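Local atomic coordinates of uncharacterized protein (Neisseria meningitidis serogroup B, PDB entry 3NYM), a protein that is of unknown function but folds into a largely helical subunit that pairs with a second copy of itself. Residues 86-89 with 90-94. Numbering follows the deposited sequence.
Sequences SLFM and AMIYA
Met89 and Tyr93, one turn apart on helix 83-113, send their side chains out alongside each other. The selenomethionine chain leaves with CG beside the backbone N and bends again at chi2 and chi3 (-63° and -65°), a curl that turns its terminal methyl toward the C-terminal end of the helix, to the tyrosine ring, where CE of Met89 stands 4.0 Å from CE1 of Tyr93. The same ring edge also borders the backbone: CD1 of Tyr93 lies 3.4 Å from O of Met89, close to the ring plane, while that carbonyl accepts the N-H of Tyr93 at 3.0 Å (N to O).

On the neighbouring strip of the helix, Phe88 meets Ile92. CG1 of the isoleucine approaches the ring obliquely, offset toward its rim, and the closest side-chain atoms, CE2 of Phe88 and CG1 of Ile92, are a loose 4.3 Å apart. The backbones of these two residues are joined more firmly, N of Ile92 donating to O of Phe88 at 3.0 Å.

Ala90, small and buried, sets its CB 3.5 Å from O of Ser86, the carbonyl that takes the N-H of Ala90 in a nearly straight bond (165°). Ala90 rests on Met68 and Met89 on Tyr67, both of helix 64-76; Leu87 reaches both Cys71 of that helix and Leu112 of the second subunit, where Phe88 also packs on Leu112 and Met91 on Ile108. Successive i to i+4 bonds and side-chain pairs one turn apart are the signature of a regular alpha-helix, here packed against a helix of its own chain and against the partner subunit in a dimer whose regular secondary structure is helical, without strands.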
loop_
_atom_site.group_PDB
_atom_site.type_symbol
_atom_site.label_atom_id
_atom_site.label_comp_id
_atom_site.label_asym_id
_atom_site.label_seq_id
_atom_site.Cartn_x
_atom_site.Cartn_y
_atom_site.Cartn_z
ATOM N N SER A 86 -13.165 -10.769 11.858
ATOM C CA SER A 86 -13.308 -9.831 10.756
ATOM C C SER A 86 -12.213 -8.764 10.756
ATOM O O SER A 86 -11.685 -8.414 9.706
ATOM C CB SER A 86 -14.693 -9.189 10.791
ATOM O OG SER A 86 -15.690 -10.184 10.626
ATOM N N LEU A 87 -11.878 -8.240 11.929
ATOM C CA LEU A 87 -10.747 -7.311 12.051
ATOM C C LEU A 87 -9.441 -7.961 11.631
ATOM O O LEU A 87 -8.601 -7.335 10.976
ATOM C CB LEU A 87 -10.595 -6.829 13.498
ATOM C CG LEU A 87 -11.019 -5.421 13.875
ATOM C CD1 LEU A 87 -10.605 -5.160 15.318
ATOM C CD2 LEU A 87 -10.395 -4.405 12.949
ATOM N N PHE A 88 -9.261 -9.216 12.031
ATOM C CA PHE A 88 -8.055 -9.964 11.689
ATOM C C PHE A 88 -7.919 -10.079 10.179
ATOM O O PHE A 88 -6.844 -9.832 9.611
ATOM C CB PHE A 88 -8.098 -11.357 12.326
ATOM C CG PHE A 88 -7.028 -12.275 11.838
ATOM C CD1 PHE A 88 -5.738 -12.184 12.329
ATOM C CD2 PHE A 88 -7.314 -13.248 10.889
ATOM C CE1 PHE A 88 -4.744 -13.044 11.873
ATOM C CE2 PHE A 88 -6.331 -14.108 10.436
ATOM C CZ PHE A 88 -5.045 -14.008 10.929
HETATM N N MSE A 89 -9.014 -10.439 9.520
HETATM C CA MSE A 89 -8.977 -10.599 8.067
HETATM C C MSE A 89 -8.805 -9.246 7.365
HETATM O O MSE A 89 -8.102 -9.155 6.358
HETATM C CB MSE A 89 -10.211 -11.340 7.561
HETATM C CG MSE A 89 -10.254 -12.809 7.998
HETATM SE SE MSE A 89 -8.764 -13.864 7.280
HETATM C CE MSE A 89 -9.216 -13.736 5.391
ATOM N N ALA A 90 -9.443 -8.198 7.881
ATOM C CA ALA A 90 -9.177 -6.844 7.348
ATOM C C ALA A 90 -7.688 -6.523 7.418
ATOM O O ALA A 90 -7.114 -5.936 6.491
ATOM C CB ALA A 90 -9.979 -5.773 8.101
HETATM N N MSE A 91 -7.070 -6.905 8.529
HETATM C CA MSE A 91 -5.645 -6.679 8.740
HETATM C C MSE A 91 -4.864 -7.345 7.633
HETATM O O MSE A 91 -3.973 -6.749 7.029
HETATM C CB MSE A 91 -5.218 -7.278 10.072
HETATM C CG MSE A 91 -4.367 -6.393 10.912
HETATM SE SE MSE A 91 -3.391 -7.476 12.179
HETATM C CE MSE A 91 -2.454 -8.517 10.808
ATOM N N ILE A 92 -5.215 -8.595 7.355
ATOM C CA ILE A 92 -4.603 -9.323 6.255
ATOM C C ILE A 92 -4.718 -8.590 4.909
ATOM O O ILE A 92 -3.765 -8.555 4.115
ATOM C CB ILE A 92 -5.213 -10.731 6.102
ATOM C CG1 ILE A 92 -4.871 -11.599 7.317
ATOM C CG2 ILE A 92 -4.719 -11.376 4.812
ATOM C CD1 ILE A 92 -3.390 -11.822 7.503
ATOM N N TYR A 93 -5.884 -8.017 4.627
ATOM C CA TYR A 93 -6.047 -7.367 3.328
ATOM C C TYR A 93 -5.444 -5.968 3.267
ATOM O O TYR A 93 -5.038 -5.514 2.195
ATOM C CB TYR A 93 -7.491 -7.436 2.836
ATOM C CG TYR A 93 -7.759 -8.805 2.248
ATOM C CD1 TYR A 93 -8.324 -9.813 3.012
ATOM C CD2 TYR A 93 -7.370 -9.111 0.945
ATOM C CE1 TYR A 93 -8.538 -11.079 2.478
ATOM C CE2 TYR A 93 -7.575 -10.371 0.411
ATOM C CZ TYR A 93 -8.160 -11.348 1.181
ATOM O OH TYR A 93 -8.365 -12.603 0.660
ATOM N N ALA A 94 -5.356 -5.303 4.416
ATOM C CA ALA A 94 -4.568 -4.079 4.513
ATOM C C ALA A 94 -3.128 -4.381 4.079
ATOM O O ALA A 94 -2.512 -3.612 3.335
ATOM C CB ALA A 94 -4.593 -3.545 5.931
#